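Long-range contacts in amine Dehydrogenase (Pseudomonas putida, PDB 1JMX), which probably takes part in oxidising primary amines to aldehydes, as a beta-propeller subunit of a heme-containing, three-chain dehydrogenase: residues H11-V16 and V25-S30; Y297-F302 and T342-F347; L318-P323 and K330-P335; G4-A9 and D71-K76. All blocks are in the same frame, centred on the assembly; numbering follows the deposited sequence.

Interaction 1: residues H11-V16 and V25-S30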
loop_
_atom_site.group_PDB
_atom_site.type_symbol
_atom_site.label_atom_id
_atom_site.label_comp_id
_atom_site.label_asym_id
_atom_site.label_seq_id
_atom_site.Cartn_x
_atom_site.Cartn_y
_atom_site.Cartn_z
ATOM N N HIS B 11 -44.046 -0.037 -14.705
ATOM C CA HIS B 11 -43.366 -0.672 -13.580
ATOM C C HIS B 11 -42.011 -0.063 -13.313
ATOM O O HIS B 11 -41.267 0.245 -14.239
ATOM C CB HIS B 11 -43.162 -2.158 -13.835
ATOM C CG HIS B 11 -44.390 -2.977 -13.628
ATOM N ND1 HIS B 11 -44.345 -4.285 -13.205
ATOM C CD2 HIS B 11 -45.695 -2.683 -13.813
ATOM C CE1 HIS B 11 -45.570 -4.768 -13.144
ATOM N NE2 HIS B 11 -46.408 -3.815 -13.510
ATOM N N GLU B 12 -41.677 0.041 -12.033
ATOM C CA GLU B 12 -40.399 0.588 -11.611
ATOM C C GLU B 12 -39.339 -0.509 -11.575
ATOM O O GLU B 12 -39.612 -1.629 -11.159
ATOM C CB GLU B 12 -40.543 1.235 -10.244
ATOM C CG GLU B 12 -39.315 1.994 -9.802
ATOM C CD GLU B 12 -39.643 3.019 -8.754
ATOM O OE1 GLU B 12 -40.640 2.829 -8.029
ATOM O OE2 GLU B 12 -38.923 4.028 -8.680
ATOM N N TYR B 13 -38.133 -0.181 -12.020
ATOM C CA TYR B 13 -37.044 -1.145 -12.055
ATOM C C TYR B 13 -35.737 -0.521 -11.629
ATOM O O TYR B 13 -35.599 0.703 -11.596
ATOM C CB TYR B 13 -36.884 -1.723 -13.458
ATOM C CG TYR B 13 -38.055 -2.561 -13.911
ATOM C CD1 TYR B 13 -39.003 -2.050 -14.804
ATOM C CD2 TYR B 13 -38.212 -3.866 -13.456
ATOM C CE1 TYR B 13 -40.075 -2.825 -15.232
ATOM C CE2 TYR B 13 -39.279 -4.647 -13.877
ATOM C CZ TYR B 13 -40.205 -4.122 -14.765
ATOM O OH TYR B 13 -41.252 -4.909 -15.177
ATOM N N MET B 14 -34.773 -1.380 -11.316
ATOM C CA MET B 14 -33.451 -0.945 -10.892
ATOM C C MET B 14 -32.395 -1.841 -11.501
ATOM O O MET B 14 -32.521 -3.063 -11.476
ATOM C CB MET B 14 -33.324 -1.010 -9.370
ATOM C CG MET B 14 -31.910 -0.739 -8.849
ATOM S SD MET B 14 -31.750 -1.036 -7.070
ATOM C CE MET B 14 -32.141 0.559 -6.484
ATOM N N ILE B 15 -31.370 -1.237 -12.086
ATOM C CA ILE B 15 -30.296 -2.029 -12.650
ATOM C C ILE B 15 -29.055 -1.916 -11.786
ATOM O O ILE B 15 -28.774 -0.865 -11.205
ATOM C CB ILE B 15 -29.942 -1.638 -14.090
ATOM C CG1 ILE B 15 -29.512 -0.172 -14.168
ATOM C CG2 ILE B 15 -31.097 -1.952 -15.007
ATOM C CD1 ILE B 15 -28.856 0.188 -15.496
ATOM N N VAL B 16 -28.355 -3.036 -11.663
ATOM C CA VAL B 16 -27.122 -3.113 -10.896
ATOM C C VAL B 16 -26.223 -4.124 -11.585
ATOM O O VAL B 16 -26.693 -5.131 -12.106
ATOM C CB VAL B 16 -27.346 -3.583 -9.415
ATOM C CG1 VAL B 16 -28.066 -2.524 -8.612
ATOM C CG2 VAL B 16 -28.112 -4.897 -9.367
ATOM N N VAL B 25 -31.826 -6.936 -13.346
ATOM C CA VAL B 25 -32.961 -6.033 -13.314
ATOM C C VAL B 25 -33.725 -6.400 -12.048
ATOM O O VAL B 25 -34.091 -7.558 -11.840
ATOM C CB VAL B 25 -33.874 -6.199 -14.549
ATOM C CG1 VAL B 25 -35.017 -5.201 -14.483
ATOM C CG2 VAL B 25 -33.079 -5.991 -15.822
ATOM N N VAL B 26 -33.889 -5.420 -11.172
ATOM C CA VAL B 26 -34.593 -5.621 -9.923
ATOM C C VAL B 26 -35.977 -5.004 -10.021
ATOM O O VAL B 26 -36.130 -3.850 -10.412
ATOM C CB VAL B 26 -33.824 -4.989 -8.726
ATOM C CG1 VAL B 26 -34.684 -5.002 -7.458
ATOM C CG2 VAL B 26 -32.527 -5.756 -8.477
ATOM N N ASP B 27 -36.990 -5.815 -9.758
ATOM C CA ASP B 27 -38.345 -5.324 -9.770
ATOM C C ASP B 27 -38.507 -4.643 -8.412
ATOM O O ASP B 27 -38.534 -5.302 -7.373
ATOM C CB ASP B 27 -39.321 -6.483 -9.927
ATOM C CG ASP B 27 -40.753 -6.023 -9.940
ATOM O OD1 ASP B 27 -41.479 -6.284 -8.958
ATOM O OD2 ASP B 27 -41.144 -5.374 -10.920
ATOM N N VAL B 28 -38.554 -3.317 -8.428
ATOM C CA VAL B 28 -38.673 -2.529 -7.207
ATOM C C VAL B 28 -39.927 -2.799 -6.370
ATOM O O VAL B 28 -39.886 -2.681 -5.148
ATOM C CB VAL B 28 -38.552 -1.022 -7.524
ATOM C CG1 VAL B 28 -38.794 -0.170 -6.279
ATOM C CG2 VAL B 28 -37.173 -0.733 -8.091
ATOM N N ALA B 29 -41.021 -3.206 -7.006
ATOM C CA ALA B 29 -42.264 -3.465 -6.275
ATOM C C ALA B 29 -42.172 -4.654 -5.317
ATOM O O ALA B 29 -42.553 -4.556 -4.145
ATOM C CB ALA B 29 -43.427 -3.667 -7.261
ATOM N N SER B 30 -41.648 -5.763 -5.821
ATOM C CA SER B 30 -41.517 -6.988 -5.044
ATOM C C SER B 30 -40.139 -7.196 -4.419
ATOM O O SER B 30 -39.929 -8.156 -3.685
ATOM C CB SER B 30 -41.858 -8.180 -5.933
ATOM O OG SER B 30 -41.029 -8.203 -7.081
HETATM O O HOH W 1 -42.288 -6.426 -13.151
HETATM O O HOH W 2 -41.576 -2.940 -9.990
#
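Met-14 and Val-26 form the tight half of this antiparallel pairing, a worked example of a strand pair that is dry at one end and wet at the other. Their backbones bond both ways, Val-26 N to Met-14 O at 2.7 Å and Met-14 N to Val-26 O at 3.0 Å. On their face Val-28 adds CG2, which lies against Met-14 CB and the CG of Glu-12; the carboxylate of Glu-12 goes on to the backbone N of Lys-304. On the other face Val-25 brings CG1 to 3.6 Å from CD2 of Tyr-13, with CG1 anti to the backbone N (chi1 -178°). The two strands make a beta hairpin at the centre of a propeller blade, between strand 345-348 and strand 32-38.

Toward His-11 the pairing slackens: the bond from Val-28 N to Glu-12 O is weak at 3.4 Å, and water takes over. One water donates to Asp-27 OD2 and also meets His-11 ND1 and the hydroxyl of Tyr-13, which is bonded to Lys-8 N as well. A second donates to Glu-12 O at 2.6 Å and accepts from Ala-29 N. Asp-27 OD1 accepts from Ser-30 N, an Asx motif, and from Ser-30 OG as well. An alanine at Asp-27 would remove both oxygens and would probably cost the water beside Tyr-13 its carboxylate partner and leave the Ser-30 turn freer to move.

Interaction 2: residues Y297-F302 and T342-F347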
loop_
_atom_site.group_PDB
_atom_site.type_symbol
_atom_site.label_atom_id
_atom_site.label_comp_id
_atom_site.label_asym_id
_atom_site.label_seq_id
_atom_site.Cartn_x
_atom_site.Cartn_y
_atom_site.Cartn_z
ATOM N N TYR B 297 -21.167 -0.299 2.686
ATOM C CA TYR B 297 -21.942 -0.143 1.461
ATOM C C TYR B 297 -21.422 1.148 0.829
ATOM O O TYR B 297 -21.040 2.075 1.541
ATOM C CB TYR B 297 -23.441 -0.033 1.751
ATOM C CG TYR B 297 -24.119 -1.342 2.102
ATOM C CD1 TYR B 297 -24.329 -1.704 3.431
ATOM C CD2 TYR B 297 -24.567 -2.211 1.104
ATOM C CE1 TYR B 297 -24.965 -2.896 3.763
ATOM C CE2 TYR B 297 -25.209 -3.404 1.424
ATOM C CZ TYR B 297 -25.399 -3.742 2.758
ATOM O OH TYR B 297 -25.993 -4.941 3.091
ATOM N N TYR B 298 -21.362 1.194 -0.496
ATOM C CA TYR B 298 -20.850 2.375 -1.192
ATOM C C TYR B 298 -21.888 3.367 -1.688
ATOM O O TYR B 298 -21.768 4.575 -1.483
ATOM C CB TYR B 298 -20.093 1.970 -2.455
ATOM C CG TYR B 298 -18.763 1.285 -2.302
ATOM C CD1 TYR B 298 -17.951 1.486 -1.182
ATOM C CD2 TYR B 298 -18.273 0.485 -3.335
ATOM C CE1 TYR B 298 -16.673 0.909 -1.110
ATOM C CE2 TYR B 298 -17.021 -0.085 -3.273
ATOM C CZ TYR B 298 -16.220 0.125 -2.169
ATOM O OH TYR B 298 -14.969 -0.444 -2.153
ATOM N N CYS B 299 -22.886 2.829 -2.377
ATOM C CA CYS B 299 -23.880 3.635 -3.056
ATOM C C CYS B 299 -25.350 3.593 -2.645
ATOM O O CYS B 299 -25.968 2.532 -2.609
ATOM C CB CYS B 299 -23.756 3.297 -4.542
ATOM S SG CYS B 299 -24.477 4.453 -5.666
ATOM N N VAL B 300 -25.916 4.774 -2.404
ATOM C CA VAL B 300 -27.328 4.889 -2.055
ATOM C C VAL B 300 -28.150 5.012 -3.335
ATOM O O VAL B 300 -27.646 5.449 -4.372
ATOM C CB VAL B 300 -27.658 6.134 -1.159
ATOM C CG1 VAL B 300 -27.156 5.936 0.256
ATOM C CG2 VAL B 300 -27.094 7.409 -1.756
ATOM N N ALA B 301 -29.406 4.590 -3.255
ATOM C CA ALA B 301 -30.349 4.679 -4.365
ATOM C C ALA B 301 -31.752 4.813 -3.771
ATOM O O ALA B 301 -32.115 4.085 -2.862
ATOM C CB ALA B 301 -30.258 3.446 -5.266
ATOM N N PHE B 302 -32.488 5.815 -4.229
ATOM C CA PHE B 302 -33.859 6.062 -3.787
ATOM C C PHE B 302 -34.820 5.655 -4.903
ATOM O O PHE B 302 -34.517 5.842 -6.084
ATOM C CB PHE B 302 -34.070 7.562 -3.545
ATOM C CG PHE B 302 -33.880 7.999 -2.123
ATOM C CD1 PHE B 302 -32.824 8.838 -1.776
ATOM C CD2 PHE B 302 -34.794 7.628 -1.138
ATOM C CE1 PHE B 302 -32.686 9.306 -0.478
ATOM C CE2 PHE B 302 -34.662 8.091 0.161
ATOM C CZ PHE B 302 -33.606 8.935 0.490
ATOM N N THR B 342 -20.117 -0.444 -8.707
ATOM C CA THR B 342 -21.339 -0.267 -9.495
ATOM C C THR B 342 -22.303 0.743 -8.865
ATOM O O THR B 342 -22.324 0.915 -7.646
ATOM C CB THR B 342 -22.089 -1.614 -9.649
ATOM O OG1 THR B 342 -23.081 -1.498 -10.670
ATOM C CG2 THR B 342 -22.787 -1.993 -8.355
ATOM N N THR B 343 -23.094 1.413 -9.699
ATOM C CA THR B 343 -24.081 2.372 -9.203
ATOM C C THR B 343 -25.516 1.969 -9.572
ATOM O O THR B 343 -25.862 1.854 -10.749
ATOM C CB THR B 343 -23.744 3.868 -9.601
ATOM O OG1 THR B 343 -24.920 4.681 -9.530
ATOM C CG2 THR B 343 -23.167 3.970 -10.955
ATOM N N PRO B 344 -26.334 1.634 -8.555
ATOM C CA PRO B 344 -27.734 1.230 -8.708
ATOM C C PRO B 344 -28.533 2.347 -9.372
ATOM O O PRO B 344 -28.581 3.462 -8.869
ATOM C CB PRO B 344 -28.177 1.011 -7.265
ATOM C CG PRO B 344 -26.923 0.538 -6.607
ATOM C CD PRO B 344 -25.919 1.507 -7.148
ATOM N N GLN B 345 -29.178 2.019 -10.483
ATOM C CA GLN B 345 -29.949 2.980 -11.271
ATOM C C GLN B 345 -31.452 2.645 -11.313
ATOM O O GLN B 345 -31.842 1.567 -11.768
ATOM C CB GLN B 345 -29.363 2.999 -12.684
ATOM C CG GLN B 345 -28.918 4.341 -13.205
ATOM C CD GLN B 345 -27.944 5.067 -12.310
ATOM O OE1 GLN B 345 -26.740 5.081 -12.558
ATOM N NE2 GLN B 345 -28.471 5.752 -11.313
ATOM N N VAL B 346 -32.282 3.580 -10.850
ATOM C CA VAL B 346 -33.738 3.402 -10.801
ATOM C C VAL B 346 -34.473 4.137 -11.945
ATOM O O VAL B 346 -34.170 5.296 -12.248
ATOM C CB VAL B 346 -34.300 3.860 -9.411
ATOM C CG1 VAL B 346 -35.793 3.591 -9.308
ATOM C CG2 VAL B 346 -33.578 3.144 -8.292
ATOM N N PHE B 347 -35.443 3.459 -12.561
ATOM C CA PHE B 347 -36.213 4.031 -13.672
ATOM C C PHE B 347 -37.591 3.389 -13.811
ATOM O O PHE B 347 -37.817 2.290 -13.314
ATOM C CB PHE B 347 -35.456 3.848 -15.000
ATOM C CG PHE B 347 -35.330 2.410 -15.440
ATOM C CD1 PHE B 347 -36.230 1.865 -16.353
ATOM C CD2 PHE B 347 -34.330 1.590 -14.921
ATOM C CE1 PHE B 347 -36.138 0.524 -16.733
ATOM C CE2 PHE B 347 -34.231 0.254 -15.294
ATOM C CZ PHE B 347 -35.136 -0.279 -16.200
HETATM O O HOH W 3 -27.656 5.546 -7.398
#
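Cys-299 meets Pro-344 where two blades of the propeller come together near its middle: strand 299-302 is the innermost strand of one blade, and strand 345-348, at the C-terminal end of the chain, completes the next, the closure often called molecular velcro. The touching parts run almost parallel, their end-to-end directions 3° apart, yet they belong to different sheets, and no direct hydrogen bond joins them. The general point illustrated is that neighbouring blades pack through side chains.

The side chain of Cys-299 can be followed outward. Its CB lies 3.8 Å from CD of Pro-344, with the carbonyl oxygen of Thr-342 slightly farther off. With SG anti to the backbone N (chi1 -162°), the sulfur ends over the same corner of the ring, 3.6 Å from CD. The sulfur also has OG1 of Thr-343 as a neighbour at 3.9 Å, while Trp-201 and His-203 pack on the cysteine from outside the two segments. On the side of strand 309-312 the strand begins irregularly, since Tyr-298 and Cys-299 both face Gly-312 in a classic beta bulge.

Two residues on, the CB of Ala-301 takes the other end of the proline ring, 3.8 Å from Pro-344 CB, and the small methyl allows that close approach. Farther along, Val-346 leans a methyl, CG2, on the carbonyl oxygen of Phe-302. What polar linkage there is comes through one water, which donates to Val-300 O at 3.0 Å and to Pro-344 O at 2.7 Å.

Interaction 3: residues L318-P323 and K330-P335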
loop_
_atom_site.group_PDB
_atom_site.type_symbol
_atom_site.label_atom_id
_atom_site.label_comp_id
_atom_site.label_asym_id
_atom_site.label_seq_id
_atom_site.Cartn_x
_atom_site.Cartn_y
_atom_site.Cartn_z
ATOM N N LEU B 318 -28.209 -6.181 -1.863
ATOM C CA LEU B 318 -28.789 -4.850 -1.740
ATOM C C LEU B 318 -29.503 -4.806 -0.393
ATOM O O LEU B 318 -30.238 -5.728 -0.045
ATOM C CB LEU B 318 -29.859 -4.583 -2.810
ATOM C CG LEU B 318 -29.619 -4.462 -4.316
ATOM C CD1 LEU B 318 -28.544 -3.439 -4.605
ATOM C CD2 LEU B 318 -29.265 -5.808 -4.868
ATOM N N ALA B 319 -29.257 -3.764 0.384
ATOM C CA ALA B 319 -29.953 -3.625 1.649
ATOM C C ALA B 319 -31.120 -2.700 1.324
ATOM O O ALA B 319 -30.957 -1.742 0.571
ATOM C CB ALA B 319 -29.048 -2.997 2.706
ATOM N N VAL B 320 -32.315 -3.037 1.796
ATOM C CA VAL B 320 -33.481 -2.194 1.549
ATOM C C VAL B 320 -33.846 -1.571 2.884
ATOM O O VAL B 320 -34.065 -2.276 3.861
ATOM C CB VAL B 320 -34.692 -2.980 0.998
ATOM C CG1 VAL B 320 -35.821 -2.016 0.661
ATOM C CG2 VAL B 320 -34.298 -3.767 -0.237
ATOM N N PHE B 321 -33.880 -0.245 2.913
ATOM C CA PHE B 321 -34.193 0.508 4.112
ATOM C C PHE B 321 -35.461 1.330 4.004
ATOM O O PHE B 321 -35.891 1.713 2.914
ATOM C CB PHE B 321 -33.058 1.480 4.437
ATOM C CG PHE B 321 -31.964 0.887 5.260
ATOM C CD1 PHE B 321 -31.088 -0.044 4.716
ATOM C CD2 PHE B 321 -31.797 1.274 6.590
ATOM C CE1 PHE B 321 -30.060 -0.583 5.485
ATOM C CE2 PHE B 321 -30.767 0.737 7.370
ATOM C CZ PHE B 321 -29.901 -0.189 6.817
ATOM N N ASN B 322 -36.071 1.567 5.160
ATOM C CA ASN B 322 -37.241 2.419 5.254
ATOM C C ASN B 322 -36.522 3.709 5.585
ATOM O O ASN B 322 -35.820 3.776 6.593
ATOM C CB ASN B 322 -38.124 2.008 6.430
ATOM C CG ASN B 322 -39.317 2.925 6.607
ATOM O OD1 ASN B 322 -39.168 4.119 6.849
ATOM N ND2 ASN B 322 -40.508 2.367 6.481
ATOM N N PRO B 323 -36.633 4.731 4.725
ATOM C CA PRO B 323 -35.945 5.995 5.002
ATOM C C PRO B 323 -36.445 6.782 6.222
ATOM O O PRO B 323 -35.689 7.553 6.813
ATOM C CB PRO B 323 -36.115 6.765 3.693
ATOM C CG PRO B 323 -37.423 6.287 3.199
ATOM C CD PRO B 323 -37.373 4.804 3.456
ATOM N N LYS B 330 -35.222 -5.385 4.363
ATOM C CA LYS B 330 -34.793 -6.672 3.820
ATOM C C LYS B 330 -33.526 -6.578 2.994
ATOM O O LYS B 330 -32.928 -5.515 2.891
ATOM C CB LYS B 330 -35.909 -7.343 3.007
ATOM C CG LYS B 330 -36.425 -6.543 1.835
ATOM C CD LYS B 330 -37.541 -7.289 1.111
ATOM C CE LYS B 330 -37.011 -8.546 0.417
ATOM N NZ LYS B 330 -37.991 -9.133 -0.568
ATOM N N ASN B 331 -33.096 -7.717 2.460
ATOM C CA ASN B 331 -31.903 -7.792 1.632
ATOM C C ASN B 331 -32.224 -8.552 0.370
ATOM O O ASN B 331 -32.883 -9.594 0.414
ATOM C CB ASN B 331 -30.765 -8.535 2.343
ATOM C CG ASN B 331 -30.191 -7.755 3.487
ATOM O OD1 ASN B 331 -30.546 -7.980 4.644
ATOM N ND2 ASN B 331 -29.307 -6.814 3.174
ATOM N N ILE B 332 -31.757 -8.018 -0.753
ATOM C CA ILE B 332 -31.938 -8.657 -2.045
ATOM C C ILE B 332 -30.585 -9.292 -2.339
ATOM O O ILE B 332 -29.575 -8.595 -2.433
ATOM C CB ILE B 332 -32.280 -7.621 -3.151
ATOM C CG1 ILE B 332 -33.610 -6.928 -2.834
ATOM C CG2 ILE B 332 -32.339 -8.301 -4.526
ATOM C CD1 ILE B 332 -33.934 -5.788 -3.760
ATOM N N LYS B 333 -30.555 -10.617 -2.393
ATOM C CA LYS B 333 -29.320 -11.335 -2.685
ATOM C C LYS B 333 -29.206 -11.486 -4.201
ATOM O O LYS B 333 -30.091 -12.054 -4.840
ATOM C CB LYS B 333 -29.326 -12.706 -1.994
ATOM C CG LYS B 333 -28.135 -13.620 -2.311
ATOM C CD LYS B 333 -26.815 -13.078 -1.779
ATOM C CE LYS B 333 -26.813 -12.950 -0.250
ATOM N NZ LYS B 333 -25.509 -12.423 0.278
ATOM N N LEU B 334 -28.151 -10.915 -4.774
ATOM C CA LEU B 334 -27.920 -10.980 -6.215
ATOM C C LEU B 334 -27.106 -12.202 -6.629
ATOM O O LEU B 334 -26.193 -12.626 -5.917
ATOM C CB LEU B 334 -27.158 -9.745 -6.680
ATOM C CG LEU B 334 -27.765 -8.369 -6.471
ATOM C CD1 LEU B 334 -26.748 -7.326 -6.887
ATOM C CD2 LEU B 334 -29.036 -8.255 -7.279
ATOM N N PRO B 335 -27.443 -12.803 -7.780
ATOM C CA PRO B 335 -26.693 -13.970 -8.248
ATOM C C PRO B 335 -25.259 -13.522 -8.587
ATOM O O PRO B 335 -25.056 -12.410 -9.080
ATOM C CB PRO B 335 -27.456 -14.377 -9.514
ATOM C CG PRO B 335 -28.852 -13.978 -9.207
ATOM C CD PRO B 335 -28.670 -12.614 -8.573
#
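Leu-318 and Ile-332 exchange backbone bonds, Leu-318 N to Ile-332 O and Ile-332 N to Leu-318 O, each at 2.8 Å. The next such pair is less even: Val-320 N reaches Lys-330 O at 2.8 Å, but the return bond, Lys-330 N to Val-320 O, is weak at 3.4 Å. Leu-318 O also meets Asn-331 CA in a CA-H...O contact of 3.1 Å. The alternate residues Ala-319 and Phe-321 turn their backbone bonds to strand 309-312, so the middle strand is satisfied from both neighbours. Asn-331 OD1 is taken up within its own strand, by the amine of Lys-328.

Apolar groups dominate the face carrying Leu-318, Val-320 and Ile-332, which Lys-330 shares only by its chain. Leu-318, with CG anti to its carbonyl carbon (chi1 -67°), sends CD2 across Leu-334 at about a right angle, unusually tightly, 3.4 Å from CG. The CG of Lys-330 runs alongside Val-320, both pointing the same way.

In this outer blade hairpin of a beta-propeller, the contact implies a division of labour: amides pair strand to strand, while one face is apolar enough to pack on Val-16 of the adjoining blade, and Lys-330 leads its amine away from it.

Interaction 4: residues G4-A9 and D71-K76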
loop_
_atom_site.group_PDB
_atom_site.type_symbol
_atom_site.label_atom_id
_atom_site.label_comp_id
_atom_site.label_asym_id
_atom_site.label_seq_id
_atom_site.Cartn_x
_atom_site.Cartn_y
_atom_site.Cartn_z
ATOM N N GLY B 4 -34.608 -12.208 -21.995
ATOM C CA GLY B 4 -35.632 -13.107 -21.341
ATOM C C GLY B 4 -36.977 -12.405 -21.238
ATOM O O GLY B 4 -37.548 -12.038 -22.274
ATOM N N PRO B 5 -37.531 -12.216 -20.022
ATOM C CA PRO B 5 -38.827 -11.532 -19.899
ATOM C C PRO B 5 -38.677 -10.030 -20.172
ATOM O O PRO B 5 -37.768 -9.380 -19.653
ATOM C CB PRO B 5 -39.216 -11.804 -18.444
ATOM C CG PRO B 5 -37.890 -11.829 -17.751
ATOM C CD PRO B 5 -37.045 -12.663 -18.706
ATOM N N ALA B 6 -39.535 -9.493 -21.028
ATOM C CA ALA B 6 -39.480 -8.073 -21.345
ATOM C C ALA B 6 -40.022 -7.317 -20.152
ATOM O O ALA B 6 -40.877 -7.831 -19.433
ATOM C CB ALA B 6 -40.316 -7.768 -22.578
ATOM N N LEU B 7 -39.512 -6.113 -19.930
ATOM C CA LEU B 7 -39.963 -5.289 -18.815
ATOM C C LEU B 7 -41.358 -4.713 -19.046
ATOM O O LEU B 7 -41.713 -4.336 -20.166
ATOM C CB LEU B 7 -38.963 -4.164 -18.539
ATOM C CG LEU B 7 -37.707 -4.508 -17.729
ATOM C CD1 LEU B 7 -36.985 -5.715 -18.311
ATOM C CD2 LEU B 7 -36.798 -3.299 -17.674
ATOM N N LYS B 8 -42.148 -4.654 -17.981
ATOM C CA LYS B 8 -43.505 -4.133 -18.060
ATOM C C LYS B 8 -43.567 -2.618 -17.953
ATOM O O LYS B 8 -42.872 -2.015 -17.140
ATOM C CB LYS B 8 -44.372 -4.771 -16.978
ATOM C CG LYS B 8 -44.370 -6.279 -17.022
ATOM C CD LYS B 8 -45.570 -6.854 -16.305
ATOM C CE LYS B 8 -45.527 -8.385 -16.286
ATOM N NZ LYS B 8 -45.414 -8.978 -17.660
ATOM N N ALA B 9 -44.417 -2.015 -18.777
ATOM C CA ALA B 9 -44.602 -0.566 -18.795
ATOM C C ALA B 9 -45.229 -0.065 -17.498
ATOM O O ALA B 9 -46.063 -0.744 -16.906
ATOM C CB ALA B 9 -45.463 -0.168 -19.979
ATOM N N ASP B 71 -29.905 -3.988 -24.440
ATOM C CA ASP B 71 -31.352 -3.829 -24.420
ATOM C C ASP B 71 -31.869 -4.737 -23.309
ATOM O O ASP B 71 -31.799 -5.953 -23.421
ATOM C CB ASP B 71 -31.954 -4.241 -25.767
ATOM C CG ASP B 71 -33.464 -4.446 -25.706
ATOM O OD1 ASP B 71 -33.978 -5.236 -26.513
ATOM O OD2 ASP B 71 -34.148 -3.838 -24.856
ATOM N N LEU B 72 -32.391 -4.138 -22.244
ATOM C CA LEU B 72 -32.907 -4.882 -21.096
ATOM C C LEU B 72 -34.046 -5.874 -21.372
ATOM O O LEU B 72 -34.156 -6.894 -20.686
ATOM C CB LEU B 72 -33.329 -3.907 -19.995
ATOM C CG LEU B 72 -32.298 -3.508 -18.937
ATOM C CD1 LEU B 72 -30.909 -3.371 -19.524
ATOM C CD2 LEU B 72 -32.744 -2.225 -18.270
ATOM N N ASP B 73 -34.902 -5.566 -22.344
ATOM C CA ASP B 73 -36.019 -6.449 -22.682
ATOM C C ASP B 73 -35.591 -7.783 -23.268
ATOM O O ASP B 73 -36.315 -8.771 -23.160
ATOM C CB ASP B 73 -36.976 -5.782 -23.681
ATOM C CG ASP B 73 -37.895 -4.760 -23.037
ATOM O OD1 ASP B 73 -37.945 -4.656 -21.796
ATOM O OD2 ASP B 73 -38.589 -4.051 -23.790
ATOM N N THR B 74 -34.414 -7.817 -23.881
ATOM C CA THR B 74 -33.936 -9.038 -24.512
ATOM C C THR B 74 -32.510 -9.415 -24.117
ATOM O O THR B 74 -32.034 -10.496 -24.463
ATOM C CB THR B 74 -33.966 -8.888 -26.061
ATOM O OG1 THR B 74 -33.093 -7.816 -26.458
ATOM C CG2 THR B 74 -35.384 -8.578 -26.556
ATOM N N CYS B 75 -31.839 -8.518 -23.404
ATOM C CA CYS B 75 -30.451 -8.708 -22.995
ATOM C C CYS B 75 -29.497 -8.638 -24.181
ATOM O O CYS B 75 -28.371 -9.128 -24.094
ATOM C CB CYS B 75 -30.244 -10.044 -22.275
ATOM S SG CYS B 75 -30.973 -10.153 -20.622
ATOM N N LYS B 76 -29.930 -8.010 -25.272
ATOM C CA LYS B 76 -29.098 -7.913 -26.467
ATOM C C LYS B 76 -28.100 -6.757 -26.485
ATOM O O LYS B 76 -28.439 -5.621 -26.175
ATOM C CB LYS B 76 -29.965 -7.844 -27.732
ATOM C CG LYS B 76 -29.163 -8.078 -29.009
ATOM C CD LYS B 76 -29.683 -7.268 -30.198
ATOM C CE LYS B 76 -31.008 -7.801 -30.734
ATOM N NZ LYS B 76 -31.514 -6.969 -31.878
HETATM O O HOH W 4 -41.159 -3.847 -22.589
#
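Leu-7 turns its backbone N-H onto the carboxylate of Asp-73, and the two side chains meet at a slant. The donor stands 2.8 Å from OD1 and well above the carboxylate plane, 51° out of it, in a fairly straight bond. Because CG of Asp-73 is anti to the carbonyl carbon (chi1 -78°), the carboxylate is brought up against the segment 4-9, where Ala-6 lays its CB 3.9 Å from that CG. Leu-7 CB also touches OD1, at 3.4 Å, before the side chain passes on to Leu-72, Leu-7 CD2 lying 4.2 Å from Leu-72 CB.

The segment 71-76 is the turn joining strands 66-71 and 76-82, the outer strands of the following propeller blade, and the N-terminal tail is laid across it. Inside it Asp-71 OD2 accepts from Asp-73 N, an Asx turn, and OD1 from the hydroxyl of Thr-74, while Cys-75 is tied by disulfide to Cys-37. Asp-73 OD2 is salt-bridged to Arg-55 and Arg-349, and a water donates both to it and to Leu-7 O. An asparagine at Asp-73 would lose the charge and would probably leave Arg-349 without this anionic mate and Arg-55 with Asp-71 as its remaining one here.

The four contacts cluster round the seam where the two ends of the chain close the propeller. Interaction 1 lies about 12 Å, centre to centre, from each of the others and touches all three. Strand 345-348 of interaction 2 pairs with its first strand, Tyr-13 N to Phe-347 O at 2.8 Å, and Val-16 packs on Leu-334 of interaction 3. Ile-15 CG2 rests on Leu-72 CD2 of interaction 4 at 3.7 Å. Phe-347 also touches both Leu-7 and Leu-72, while interactions 3 and 4 stay apart, nearest atoms about 12 Å. None of the residues lining the heme c pocket, Leu-116 to Tyr-120, belongs to any of the contacts.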